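Local atomic coordinates of cell division control protein 4 (Saccharomyces cerevisiae, PDB entry 3V7D), a protein that recognises phosphorylated target proteins, such as the CDK inhibitor SIC1, as the substrate-binding F-box subunit of an SCF ubiquitin ligase, marking them for proteasomal destruction. Residues I396-V401 against I436-F441; F386-T391 against N404-G409; F414-L419 against A427-D432; A353-L358 against S367-G372; V124-Q129 against G164-K169. The protein carries 1 engineered substitution. All blocks are in the same frame, centred on the assembly; numbering follows the deposited sequence.

Contact 1 (I396-V401 against I436-F441); sequences ITTFYV and IWSVNF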
# COMPACT_ATOMS: atom_id res chain seq x y z
N ILE B 396 -18.84 14.18 -5.32
CA ILE B 396 -17.51 13.68 -5.63
C ILE B 396 -17.53 12.94 -6.96
O ILE B 396 -18.25 11.96 -7.13
CB ILE B 396 -16.97 12.74 -4.54
CG1 ILE B 396 -16.98 13.44 -3.18
CG2 ILE B 396 -15.55 12.28 -4.89
CD1 ILE B 396 -16.18 14.72 -3.16
N THR B 397 -16.74 13.42 -7.92
CA THR B 397 -16.71 12.80 -9.24
C THR B 397 -15.63 11.71 -9.33
O THR B 397 -15.79 10.73 -10.06
CB THR B 397 -16.46 13.85 -10.34
OG1 THR B 397 -15.31 14.63 -10.00
CG2 THR B 397 -17.66 14.77 -10.48
N THR B 398 -14.55 11.89 -8.58
CA THR B 398 -13.45 10.94 -8.60
C THR B 398 -12.54 11.10 -7.38
O THR B 398 -12.44 12.19 -6.82
CB THR B 398 -12.60 11.07 -9.89
OG1 THR B 398 -11.59 10.06 -9.92
CG2 THR B 398 -11.92 12.44 -9.96
N PHE B 399 -11.90 10.01 -6.99
CA PHE B 399 -10.83 10.09 -6.00
C PHE B 399 -9.90 8.90 -6.18
O PHE B 399 -10.25 7.90 -6.80
CB PHE B 399 -11.37 10.14 -4.57
CG PHE B 399 -11.82 8.80 -4.02
CD1 PHE B 399 -13.13 8.38 -4.18
CD2 PHE B 399 -10.93 7.99 -3.33
CE1 PHE B 399 -13.55 7.16 -3.67
CE2 PHE B 399 -11.34 6.77 -2.82
CZ PHE B 399 -12.65 6.35 -2.98
N TYR B 400 -8.70 9.02 -5.62
CA TYR B 400 -7.77 7.90 -5.61
C TYR B 400 -7.07 7.91 -4.28
O TYR B 400 -6.96 8.96 -3.64
CB TYR B 400 -6.76 8.01 -6.75
CG TYR B 400 -6.16 6.67 -7.15
CD1 TYR B 400 -6.81 5.83 -8.05
CD2 TYR B 400 -4.94 6.25 -6.62
CE1 TYR B 400 -6.27 4.61 -8.41
CE2 TYR B 400 -4.39 5.02 -6.99
CZ TYR B 400 -5.06 4.21 -7.88
OH TYR B 400 -4.52 3.00 -8.24
N VAL B 401 -6.59 6.75 -3.84
CA VAL B 401 -6.10 6.65 -2.48
C VAL B 401 -5.02 5.59 -2.28
O VAL B 401 -5.01 4.55 -2.95
CB VAL B 401 -7.27 6.40 -1.50
CG1 VAL B 401 -7.77 4.96 -1.62
CG2 VAL B 401 -6.87 6.72 -0.06
N ILE B 436 -13.13 17.70 -12.28
CA ILE B 436 -12.13 16.65 -12.26
C ILE B 436 -12.82 15.35 -12.61
O ILE B 436 -13.59 14.82 -11.81
CB ILE B 436 -11.48 16.50 -10.87
CG1 ILE B 436 -11.12 17.88 -10.30
CG2 ILE B 436 -10.26 15.58 -10.95
CD1 ILE B 436 -10.05 18.60 -11.09
N TRP B 437 -12.58 14.83 -13.81
CA TRP B 437 -13.29 13.65 -14.27
C TRP B 437 -12.69 12.36 -13.74
O TRP B 437 -13.40 11.43 -13.40
CB TRP B 437 -13.36 13.62 -15.80
CG TRP B 437 -14.10 14.80 -16.38
CD1 TRP B 437 -13.62 15.71 -17.28
CD2 TRP B 437 -15.45 15.19 -16.09
NE1 TRP B 437 -14.58 16.64 -17.57
CE2 TRP B 437 -15.71 16.35 -16.85
CE3 TRP B 437 -16.45 14.68 -15.27
CZ2 TRP B 437 -16.94 17.00 -16.81
CZ3 TRP B 437 -17.67 15.33 -15.22
CH2 TRP B 437 -17.91 16.48 -15.99
N SER B 438 -11.37 12.32 -13.66
CA SER B 438 -10.70 11.11 -13.20
C SER B 438 -9.33 11.44 -12.63
O SER B 438 -8.59 12.25 -13.20
CB SER B 438 -10.57 10.11 -14.35
OG SER B 438 -10.06 8.88 -13.89
N VAL B 439 -9.00 10.83 -11.50
CA VAL B 439 -7.70 11.04 -10.88
C VAL B 439 -7.07 9.70 -10.50
O VAL B 439 -7.76 8.75 -10.11
CB VAL B 439 -7.79 11.99 -9.64
CG1 VAL B 439 -8.37 11.28 -8.43
CG2 VAL B 439 -6.43 12.55 -9.31
N ASN B 440 -5.75 9.61 -10.65
CA ASN B 440 -5.02 8.38 -10.40
C ASN B 440 -3.59 8.77 -10.07
O ASN B 440 -3.03 9.68 -10.69
CB ASN B 440 -5.06 7.48 -11.64
CG ASN B 440 -4.62 6.05 -11.35
OD1 ASN B 440 -3.59 5.81 -10.71
ND2 ASN B 440 -5.39 5.08 -11.84
N PHE B 441 -2.99 8.11 -9.09
CA PHE B 441 -1.58 8.37 -8.81
C PHE B 441 -0.82 7.12 -8.40
O PHE B 441 -1.40 6.17 -7.87
CB PHE B 441 -1.41 9.49 -7.76
CG PHE B 441 -1.87 9.11 -6.38
CD1 PHE B 441 -1.02 8.44 -5.51
CD2 PHE B 441 -3.14 9.45 -5.94
CE1 PHE B 441 -1.44 8.09 -4.23
CE2 PHE B 441 -3.57 9.11 -4.66
CZ PHE B 441 -2.71 8.43 -3.81
O HOH W 1 -15.69 17.40 -11.05

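Contact 2 (F386-T391 against N404-G409); sequences FSYHHT and NILVSG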
# COMPACT_ATOMS: atom_id res chain seq x y z
N PHE B 386 -11.25 7.98 8.91
CA PHE B 386 -11.27 9.39 8.53
C PHE B 386 -12.56 9.83 7.84
O PHE B 386 -13.34 9.01 7.36
CB PHE B 386 -10.03 9.78 7.69
CG PHE B 386 -9.85 8.99 6.42
CD1 PHE B 386 -10.56 9.31 5.27
CD2 PHE B 386 -8.94 7.95 6.35
CE1 PHE B 386 -10.38 8.60 4.09
CE2 PHE B 386 -8.75 7.24 5.18
CZ PHE B 386 -9.48 7.56 4.05
N SER B 387 -12.77 11.14 7.82
CA SER B 387 -13.98 11.72 7.26
C SER B 387 -13.64 13.06 6.62
O SER B 387 -13.03 13.92 7.26
CB SER B 387 -15.03 11.91 8.35
OG SER B 387 -16.18 12.56 7.85
N TYR B 388 -14.03 13.23 5.36
CA TYR B 388 -13.78 14.49 4.66
C TYR B 388 -15.01 14.95 3.90
O TYR B 388 -15.89 14.16 3.57
CB TYR B 388 -12.59 14.38 3.71
CG TYR B 388 -11.27 14.10 4.40
CD1 TYR B 388 -10.63 15.09 5.13
CD2 TYR B 388 -10.68 12.85 4.32
CE1 TYR B 388 -9.42 14.84 5.76
CE2 TYR B 388 -9.47 12.59 4.95
CZ TYR B 388 -8.85 13.59 5.66
OH TYR B 388 -7.65 13.32 6.28
N HIS B 389 -15.06 16.25 3.60
CA HIS B 389 -16.16 16.83 2.86
C HIS B 389 -15.68 18.01 2.02
O HIS B 389 -15.06 18.93 2.53
CB HIS B 389 -17.26 17.29 3.82
CG HIS B 389 -18.64 17.01 3.35
ND1 HIS B 389 -19.47 16.08 3.96
CD2 HIS B 389 -19.36 17.52 2.32
CE1 HIS B 389 -20.63 16.05 3.33
NE2 HIS B 389 -20.59 16.91 2.33
N HIS B 390 -15.95 17.97 0.72
CA HIS B 390 -15.64 19.11 -0.13
C HIS B 390 -16.54 20.28 0.27
O HIS B 390 -17.76 20.13 0.36
CB HIS B 390 -15.80 18.75 -1.61
CG HIS B 390 -14.68 17.91 -2.15
ND1 HIS B 390 -14.41 17.81 -3.50
CD2 HIS B 390 -13.75 17.15 -1.52
CE1 HIS B 390 -13.37 17.02 -3.68
NE2 HIS B 390 -12.95 16.60 -2.50
N THR B 391 -15.93 21.43 0.53
CA THR B 391 -16.63 22.56 1.15
C THR B 391 -17.76 23.14 0.30
O THR B 391 -18.66 23.78 0.83
CB THR B 391 -15.66 23.69 1.53
OG1 THR B 391 -14.87 24.05 0.39
CG2 THR B 391 -14.74 23.26 2.67
N ASN B 404 -1.18 6.35 2.48
CA ASN B 404 -0.58 7.61 2.89
C ASN B 404 -1.31 8.86 2.38
O ASN B 404 -1.30 9.89 3.04
CB ASN B 404 0.88 7.65 2.45
CG ASN B 404 1.75 6.68 3.22
OD1 ASN B 404 1.58 6.51 4.43
ND2 ASN B 404 2.68 6.04 2.54
N ILE B 405 -1.94 8.74 1.21
CA ILE B 405 -2.47 9.91 0.51
C ILE B 405 -3.87 9.68 -0.03
O ILE B 405 -4.17 8.62 -0.57
CB ILE B 405 -1.54 10.29 -0.68
CG1 ILE B 405 -0.22 10.87 -0.17
CG2 ILE B 405 -2.22 11.30 -1.59
CD1 ILE B 405 -0.34 12.29 0.35
N LEU B 406 -4.73 10.68 0.14
CA LEU B 406 -6.01 10.73 -0.56
C LEU B 406 -6.03 11.95 -1.50
O LEU B 406 -5.70 13.06 -1.09
CB LEU B 406 -7.17 10.84 0.44
CG LEU B 406 -8.56 11.20 -0.12
CD1 LEU B 406 -9.12 10.07 -0.96
CD2 LEU B 406 -9.54 11.59 1.00
N VAL B 407 -6.40 11.72 -2.75
CA VAL B 407 -6.62 12.81 -3.69
C VAL B 407 -8.06 12.71 -4.18
O VAL B 407 -8.48 11.66 -4.65
CB VAL B 407 -5.67 12.75 -4.90
CG1 VAL B 407 -5.97 13.88 -5.87
CG2 VAL B 407 -4.22 12.81 -4.46
N SER B 408 -8.83 13.79 -4.06
CA SER B 408 -10.24 13.76 -4.44
C SER B 408 -10.61 14.92 -5.36
O SER B 408 -9.98 15.98 -5.33
CB SER B 408 -11.13 13.76 -3.20
OG SER B 408 -10.81 14.84 -2.33
N GLY B 409 -11.64 14.71 -6.17
CA GLY B 409 -12.05 15.73 -7.12
C GLY B 409 -13.56 15.91 -7.23
O GLY B 409 -14.34 14.96 -7.09

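Contact 3 (F414-L419 against A427-D432); sequences FNIYNL and ANILKD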
# COMPACT_ATOMS: atom_id res chain seq x y z
N PHE B 414 -10.05 20.23 -6.21
CA PHE B 414 -9.07 19.17 -6.36
C PHE B 414 -8.22 19.20 -5.09
O PHE B 414 -7.45 20.14 -4.87
CB PHE B 414 -8.21 19.43 -7.60
CG PHE B 414 -7.20 18.35 -7.89
CD1 PHE B 414 -7.57 17.17 -8.50
CD2 PHE B 414 -5.86 18.55 -7.56
CE1 PHE B 414 -6.63 16.19 -8.78
CE2 PHE B 414 -4.91 17.57 -7.83
CZ PHE B 414 -5.30 16.38 -8.44
N ASN B 415 -8.39 18.19 -4.24
CA ASN B 415 -7.78 18.18 -2.92
C ASN B 415 -6.81 17.02 -2.68
O ASN B 415 -7.06 15.89 -3.10
CB ASN B 415 -8.86 18.17 -1.84
CG ASN B 415 -9.78 19.37 -1.92
OD1 ASN B 415 -9.32 20.51 -1.99
ND2 ASN B 415 -11.08 19.12 -1.91
N ILE B 416 -5.72 17.31 -1.98
CA ILE B 416 -4.75 16.29 -1.60
C ILE B 416 -4.69 16.25 -0.08
O ILE B 416 -4.37 17.26 0.57
CB ILE B 416 -3.36 16.61 -2.19
CG1 ILE B 416 -3.43 16.70 -3.72
CG2 ILE B 416 -2.33 15.55 -1.77
CD1 ILE B 416 -2.12 17.04 -4.38
N TYR B 417 -5.00 15.09 0.50
CA TYR B 417 -5.01 14.95 1.96
C TYR B 417 -3.91 14.03 2.49
O TYR B 417 -3.66 12.96 1.95
CB TYR B 417 -6.36 14.41 2.45
CG TYR B 417 -7.58 15.20 2.03
CD1 TYR B 417 -8.24 14.91 0.84
CD2 TYR B 417 -8.10 16.20 2.84
CE1 TYR B 417 -9.37 15.61 0.46
CE2 TYR B 417 -9.23 16.91 2.47
CZ TYR B 417 -9.86 16.61 1.28
OH TYR B 417 -10.99 17.32 0.92
N ASN B 418 -3.27 14.46 3.57
CA ASN B 418 -2.36 13.62 4.34
C ASN B 418 -3.17 12.73 5.27
O ASN B 418 -3.77 13.21 6.23
CB ASN B 418 -1.42 14.52 5.17
CG ASN B 418 -0.39 13.73 5.98
OD1 ASN B 418 -0.61 12.58 6.37
ND2 ASN B 418 0.74 14.37 6.25
N LEU B 419 -3.20 11.43 4.98
CA LEU B 419 -4.02 10.51 5.77
C LEU B 419 -3.43 10.18 7.15
O LEU B 419 -4.14 9.69 8.02
CB LEU B 419 -4.30 9.22 4.99
CG LEU B 419 -5.17 9.38 3.74
CD1 LEU B 419 -5.52 8.02 3.16
CD2 LEU B 419 -6.43 10.19 4.05
N ALA B 427 -5.03 22.41 -1.77
CA ALA B 427 -6.40 22.57 -2.25
C ALA B 427 -6.45 23.33 -3.58
O ALA B 427 -7.52 23.45 -4.17
CB ALA B 427 -7.25 23.28 -1.20
N ASN B 428 -5.31 23.84 -4.04
CA ASN B 428 -5.30 24.73 -5.19
C ASN B 428 -4.41 24.37 -6.38
O ASN B 428 -4.26 25.16 -7.31
CB ASN B 428 -5.01 26.17 -4.75
CG ASN B 428 -6.13 26.74 -3.90
OD1 ASN B 428 -7.25 26.92 -4.38
ND2 ASN B 428 -5.83 27.02 -2.64
N ILE B 429 -3.81 23.18 -6.34
CA ILE B 429 -2.88 22.77 -7.40
C ILE B 429 -3.52 22.82 -8.79
O ILE B 429 -2.89 23.27 -9.76
CB ILE B 429 -2.26 21.39 -7.12
CG1 ILE B 429 -1.43 21.44 -5.84
CG2 ILE B 429 -1.38 20.96 -8.27
CD1 ILE B 429 -0.65 20.20 -5.55
N LEU B 430 -4.77 22.36 -8.89
CA LEU B 430 -5.50 22.41 -10.15
C LEU B 430 -6.68 23.38 -10.03
O LEU B 430 -7.80 23.07 -10.44
CB LEU B 430 -5.99 21.01 -10.55
CG LEU B 430 -4.88 19.99 -10.83
CD1 LEU B 430 -5.47 18.65 -11.24
CD2 LEU B 430 -3.93 20.52 -11.90
N LYS B 431 -6.41 24.54 -9.46
CA LYS B 431 -7.42 25.56 -9.19
C LYS B 431 -8.21 25.96 -10.44
O LYS B 431 -9.41 26.22 -10.36
CB LYS B 431 -6.76 26.79 -8.56
CG LYS B 431 -7.71 27.92 -8.17
CD LYS B 431 -6.95 29.04 -7.46
CE LYS B 431 -7.81 30.28 -7.28
NZ LYS B 431 -9.02 30.01 -6.46
N ASP B 432 -7.55 26.01 -11.59
CA ASP B 432 -8.20 26.48 -12.82
C ASP B 432 -9.13 25.45 -13.45
O ASP B 432 -9.87 25.76 -14.38
CB ASP B 432 -7.16 26.98 -13.84
CG ASP B 432 -6.26 25.87 -14.35
OD1 ASP B 432 -6.14 24.83 -13.67
OD2 ASP B 432 -5.67 26.04 -15.44
O HOH W 2 -4.63 20.55 -4.73
O HOH W 3 -9.29 23.33 -6.93
O HOH W 4 -9.93 22.36 -3.81

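Contact 4 (A353-L358 against S367-G372); sequences ALVGLL and SAAADG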
# COMPACT_ATOMS: atom_id res chain seq x y z
N ALA B 353 -26.20 10.43 0.84
CA ALA B 353 -26.51 10.51 -0.58
C ALA B 353 -26.01 9.27 -1.30
O ALA B 353 -25.43 8.38 -0.68
CB ALA B 353 -25.88 11.76 -1.18
N LEU B 354 -26.24 9.22 -2.61
CA LEU B 354 -25.75 8.13 -3.47
C LEU B 354 -24.27 7.85 -3.22
O LEU B 354 -23.43 8.74 -3.36
CB LEU B 354 -25.96 8.52 -4.93
CG LEU B 354 -25.85 7.49 -6.06
CD1 LEU B 354 -26.51 8.04 -7.31
CD2 LEU B 354 -24.41 7.11 -6.37
N VAL B 355 -23.95 6.61 -2.84
CA VAL B 355 -22.55 6.21 -2.75
C VAL B 355 -22.14 5.49 -4.04
O VAL B 355 -22.55 4.36 -4.27
CB VAL B 355 -22.28 5.28 -1.54
CG1 VAL B 355 -20.78 5.08 -1.36
CG2 VAL B 355 -22.90 5.85 -0.27
N GLY B 356 -21.35 6.16 -4.87
CA GLY B 356 -20.99 5.62 -6.17
C GLY B 356 -19.52 5.32 -6.38
O GLY B 356 -19.14 4.84 -7.45
N LEU B 357 -18.69 5.57 -5.38
CA LEU B 357 -17.25 5.38 -5.54
C LEU B 357 -16.64 4.62 -4.36
O LEU B 357 -16.85 4.98 -3.20
CB LEU B 357 -16.55 6.73 -5.71
CG LEU B 357 -16.97 7.57 -6.92
CD1 LEU B 357 -16.49 9.02 -6.79
CD2 LEU B 357 -16.43 6.94 -8.19
N LEU B 358 -15.88 3.58 -4.68
CA LEU B 358 -15.22 2.76 -3.66
C LEU B 358 -13.78 2.49 -4.06
O LEU B 358 -13.49 2.25 -5.23
CB LEU B 358 -15.92 1.41 -3.51
CG LEU B 358 -17.33 1.35 -2.95
CD1 LEU B 358 -17.83 -0.10 -2.99
CD2 LEU B 358 -17.37 1.92 -1.55
N SER B 367 -14.81 5.41 0.68
CA SER B 367 -16.05 5.62 -0.05
C SER B 367 -16.35 7.10 -0.21
O SER B 367 -16.03 7.92 0.67
CB SER B 367 -17.21 4.94 0.68
OG SER B 367 -17.35 5.46 1.99
N ALA B 368 -16.98 7.44 -1.32
CA ALA B 368 -17.28 8.83 -1.65
C ALA B 368 -18.69 8.94 -2.20
O ALA B 368 -19.14 8.07 -2.95
CB ALA B 368 -16.26 9.36 -2.66
N ALA B 369 -19.39 10.01 -1.83
CA ALA B 369 -20.82 10.12 -2.12
C ALA B 369 -21.17 11.40 -2.87
O ALA B 369 -20.34 12.31 -2.98
CB ALA B 369 -21.63 10.02 -0.82
N ALA B 370 -22.40 11.47 -3.36
CA ALA B 370 -22.85 12.58 -4.20
C ALA B 370 -23.13 13.87 -3.43
O ALA B 370 -23.52 14.88 -4.01
CB ALA B 370 -24.09 12.17 -5.01
N ASP B 371 -22.95 13.83 -2.11
CA ASP B 371 -23.14 15.02 -1.29
C ASP B 371 -21.80 15.68 -0.97
O ASP B 371 -21.73 16.65 -0.21
CB ASP B 371 -23.88 14.68 0.00
CG ASP B 371 -23.13 13.68 0.86
OD1 ASP B 371 -22.10 13.14 0.40
OD2 ASP B 371 -23.57 13.42 2.00
N GLY B 372 -20.73 15.13 -1.54
CA GLY B 372 -19.39 15.66 -1.33
C GLY B 372 -18.65 15.06 -0.16
O GLY B 372 -17.55 15.51 0.20

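Contact 5 (V124-Q129 against G164-K169); sequences VITCLQ and GVWALK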
# COMPACT_ATOMS: atom_id res chain seq x y z
N VAL B 124 -15.91 16.10 -21.51
CA VAL B 124 -16.07 15.08 -20.48
C VAL B 124 -15.24 13.84 -20.79
O VAL B 124 -15.37 13.25 -21.87
CB VAL B 124 -17.54 14.67 -20.30
CG1 VAL B 124 -17.67 13.62 -19.21
CG2 VAL B 124 -18.40 15.88 -19.99
N ILE B 125 -14.40 13.44 -19.85
CA ILE B 125 -13.64 12.20 -19.97
C ILE B 125 -14.33 11.14 -19.13
O ILE B 125 -14.67 11.38 -17.97
CB ILE B 125 -12.20 12.39 -19.46
CG1 ILE B 125 -11.53 13.57 -20.17
CG2 ILE B 125 -11.39 11.12 -19.63
CD1 ILE B 125 -11.61 13.49 -21.67
N THR B 126 -14.55 9.96 -19.71
CA THR B 126 -15.38 8.95 -19.06
C THR B 126 -14.59 7.89 -18.31
O THR B 126 -15.10 7.25 -17.40
CB THR B 126 -16.28 8.23 -20.09
OG1 THR B 126 -15.46 7.54 -21.04
CG2 THR B 126 -17.16 9.23 -20.81
N CYS B 127 -13.34 7.69 -18.70
CA CYS B 127 -12.52 6.66 -18.07
C CYS B 127 -11.03 6.92 -18.26
O CYS B 127 -10.61 7.54 -19.24
CB CYS B 127 -12.90 5.27 -18.58
SG CYS B 127 -13.02 5.13 -20.39
N LEU B 128 -10.25 6.46 -17.29
CA LEU B 128 -8.81 6.65 -17.29
C LEU B 128 -8.12 5.45 -16.67
O LEU B 128 -8.54 4.94 -15.64
CB LEU B 128 -8.44 7.92 -16.51
CG LEU B 128 -6.97 8.36 -16.49
CD1 LEU B 128 -6.87 9.88 -16.42
CD2 LEU B 128 -6.20 7.74 -15.33
N GLN B 129 -7.05 5.00 -17.33
CA GLN B 129 -6.16 3.99 -16.78
C GLN B 129 -4.78 4.60 -16.66
O GLN B 129 -4.37 5.41 -17.50
CB GLN B 129 -6.10 2.77 -17.68
CG GLN B 129 -7.34 1.89 -17.65
CD GLN B 129 -7.45 1.08 -16.37
OE1 GLN B 129 -6.93 -0.03 -16.28
NE2 GLN B 129 -8.13 1.65 -15.37
N GLY B 164 -19.31 6.14 -28.12
CA GLY B 164 -18.48 6.64 -27.04
C GLY B 164 -17.84 5.53 -26.23
O GLY B 164 -18.41 4.45 -26.09
N VAL B 165 -16.64 5.80 -25.72
CA VAL B 165 -15.92 4.83 -24.90
C VAL B 165 -16.24 5.07 -23.44
O VAL B 165 -16.03 6.17 -22.93
CB VAL B 165 -14.40 4.97 -25.10
CG1 VAL B 165 -13.66 3.92 -24.29
CG2 VAL B 165 -14.05 4.87 -26.59
N TRP B 166 -16.73 4.05 -22.75
CA TRP B 166 -17.16 4.22 -21.37
C TRP B 166 -16.49 3.27 -20.38
O TRP B 166 -16.74 3.34 -19.18
CB TRP B 166 -18.69 4.13 -21.26
CG TRP B 166 -19.35 5.38 -21.75
CD1 TRP B 166 -19.67 5.68 -23.04
CD2 TRP B 166 -19.77 6.49 -20.95
NE1 TRP B 166 -20.27 6.92 -23.09
CE2 TRP B 166 -20.34 7.44 -21.83
CE3 TRP B 166 -19.72 6.78 -19.59
CZ2 TRP B 166 -20.86 8.65 -21.38
CZ3 TRP B 166 -20.23 7.98 -19.14
CH2 TRP B 166 -20.79 8.91 -20.04
N ALA B 167 -15.63 2.39 -20.89
CA ALA B 167 -14.89 1.48 -20.02
C ALA B 167 -13.54 1.13 -20.62
O ALA B 167 -13.43 0.85 -21.82
CB ALA B 167 -15.70 0.22 -19.74
N LEU B 168 -12.51 1.15 -19.78
CA LEU B 168 -11.14 0.87 -20.20
C LEU B 168 -10.44 -0.00 -19.17
O LEU B 168 -10.60 0.21 -17.97
CB LEU B 168 -10.34 2.16 -20.33
CG LEU B 168 -10.40 2.98 -21.62
CD1 LEU B 168 -9.47 4.17 -21.48
CD2 LEU B 168 -10.03 2.12 -22.82
N LYS B 169 -9.64 -0.96 -19.63
CA LYS B 169 -8.83 -1.76 -18.73
C LYS B 169 -7.51 -2.15 -19.37
O LYS B 169 -7.48 -2.81 -20.41
CB LYS B 169 -9.58 -3.02 -18.28
CG LYS B 169 -8.96 -3.73 -17.09
CD LYS B 169 -9.24 -2.97 -15.80
CE LYS B 169 -8.69 -3.72 -14.59
NZ LYS B 169 -9.20 -3.15 -13.30

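Contact 1 (I396-V401 against I436-F441)
Ile436 meets Thr397 through its backbone: the Thr397 hydroxyl donates a 2.5 Å hydrogen bond from OG1 to Ile436 O, in the carbonyl plane. With chi1 at 51°, OG1 sits between its own N and carbonyl carbon. A water gives a proton to Thr397 OG1 and takes one from Ile436 N, so a second, indirect link runs beside the direct one. The methyl Ile436 CG2 lies 3.7 Å from Thr398 CG2. Trp437 sends its side chain away from the first strand, its carbonyl oxygen 3.6 Å from Thr398 CB. Val439 N donates to Thr398 OG1 at 3.1 Å, a threonine hydroxyl thus standing in for a strand-to-strand carbonyl, while Val439 CG1 packs 3.6 Å from Tyr400 N. Asn440 runs alongside Tyr400, amide stacked on ring with planes 26° apart and OD1 over one face; Asn440 CA adds a CH-pi contact. Phe441 offers its face to the Tyr400 edge in a T-shaped pair, ring centroids 5.3 Å apart. With a serine at Tyr400, the Asn440 amide would probably lose its stacking surface and the Phe441 face its edge partner. The strands run parallel yet too far apart for backbone pairing, as innermost strands of adjacent WD40 propeller blades do. Strand 396-401 pairs with 405-410, where Thr397 and Thr398 form a classic bulge opposite Gly409; Phe399 lies against strands 355-360 and 364-369 of the preceding blade, Ser438 and Asn440 against 125-131 of the following one, and Phe441 meets Trp105 of helix 87-106.

Contact 2 (F386-T391 against N404-G409)
His390 and Ser408 share the one polar bond of this contact: NE2 and OG stand 2.8 Å apart, nearly straight at 171°, and either may be the donor. The hydroxyl lies at the edge of the imidazole, near its plane. Ser408 chi1 of 53° puts OG between its own N and carbonyl carbon, turned at the histidine. The other ring nitrogen, ND1, bonds to Ser410 OG, so the imidazole is gripped on both nitrogens and its rotation is fixed. Packing continues along the ring edge, where His390 CE1 comes 3.7 Å from Gly409 C. The apolar contacts converge on one methyl, Leu406 CD2, which approaches Tyr388 CD2 at 3.7 Å and Phe386 CE1 more loosely at 4.4 Å, a branched tip suited to lie against two rings at once. With a leucine in place of His390, the Ser408 and Ser410 hydroxyls are likely to be left without the partner they share. His390, in the loop that follows strand 384-389 of one blade, reaches Ser408 on strand 405-410 of the next; both belong to the seventh WD repeat, and they bond in the manner of the histidine-serine pair in the WD-repeat structural tetrad, here with Tyr417 packed against Ser408.

Contact 3 (F414-L419 against A427-D432)
Leu430 sets one methyl squarely on the Phe414 ring: CD1 stands 3.4 Å from the ring centroid, only 4° off the normal, a close CH-pi contact in which all six ring carbons share the methyl. Phe414 chi1 of -177° places CG opposite its own backbone N and swings the ring over to the leucine, whose CB and CG lie against the CD2 side. Leucine suits the place because its branched end lays both CG and CD1 along the ring. Ile416 and Ile429, two long aliphatic chains, cross at about a right angle and touch tip to tip, CD1 to CD1 at 3.7 Å. One water donates to Phe414 O at 2.9 Å and accepts from Ile429 N; another accepts from Phe414 N at 3.2 Å and lies 2.7 Å from both Ala427 O and Asn415 OD1. The amide nitrogen ND2 of that asparagine turns instead to Gln413 OE1. Ala427 CB lies 3.5 Å from Asn415 OD1. Strand 413-418 still pairs with 424-426, and residues 427-432 then peel away, waters bridging the two backbones, where the chain leaves the outer strand of one WD40 blade for the innermost strand of the next.

Contact 4 (A353-L358 against S367-G372)
Leu354 O receives the shortest bond of this contact, from Ala370 N at 2.9 Å, with the donor nitrogen in the carbonyl plane. Ala368 N donates to Leu357 O at 3.1 Å, and between them Gly356 N makes a weak, bent bond to Ala368 O at 3.5 Å. Three steps from Leu354 to Leu357 are matched by two from Ala370 to Ala368. A CB on Gly356 would crowd Leu354 CD2, which suits a glycine to the irregular place. Side chains also meet across the hairpin: Leu357 CB meets Ala368 CB at 4.0 Å, Ala353 CB meets Asp371 CB at 3.7 Å, and Leu358 CD2 lies 3.8 Å from Ser367 CB.

In the next shell, Ser367 OG, set by chi1 of 60° between the backbone N and the carbonyl carbon, bonds to His351 NE2 and Trp377 NE1, the histidine-serine-tryptophan core of the WD structural tetrad. Asp371 divides its carboxylate between Ser373 OG and Thr352 OG1. A type I turn from Ala369 to Gly372 is closed by Gly372 N to Ala369 O, and glycine tolerates the positive phi of 91°.

Leu354, Leu357 and Ala370 pack on the bound peptide. Leu357 and Ala368 press on Ile396 and Phe399 of strand 396-401 in the next blade, while Leu358 and Val355, on the other face of the hairpin, pack on strand 324-329 of the preceding one.

Contact 5 (V124-Q129 against G164-K169)
Thr126 OG1 is held between two carbonyls: it is modelled as donor to Val165 O across the contact, at a very short 2.4 Å whose exact length is doubtful, and it makes a weak bond to Gly138 O. These are the innermost strands of the first two WD repeats of the propeller, running parallel, 7° apart, at a spacing that leaves the linking to side chains. Threonine suits the place because its hydroxyl meets a carbonyl while its methyl lies on the Trp166 ring. Thr126 and Cys127 together form a classic bulge opposite Gly138, which turns both side chains the same way. Cys127 SG packs 3.6 Å from Leu168 CG and 4.1 Å from Val165 CG1, a slim, polarisable sulfur suited to fill a hydrophobic seam. Farther along, the glutamine chain of Gln129, bent at chi2 (-74°), brings its amide over to the neighbour: OE1 accepts a hydrogen bond from the backbone N of Tyr170 and lies 3.6 Å from Lys169 CA, and NE2 turns back weakly to Leu128 O. The Trp166 indole is held by NE1 bonding to Asp140 OD1, and over one face of its six-membered ring Thr126 CG2 stands 3.5 Å from the centroid, 2° off the normal.

In the fold
The five contacts lie in the eight-bladed WD40 propeller. Contacts 1, 4 and 5 are within reach of the bound peptide. Contact 1 is the hub: centre to centre it is about 10 Å from contact 2, about 11 Å from contact 3, about 12 Å from contact 4 and about 13 Å from contact 5, and it touches all four. Thr398 O to Gly409 N, 2.7 Å, ties contacts 1 and 2 in one sheet; Leu406 O to Tyr417 N, 2.7 Å, carries the sheet on to contact 3. His390 N to Gly372 O, 3.0 Å, joins contacts 2 and 4. Contact 5 stays apart from contact 4, nearest atoms about 9 Å.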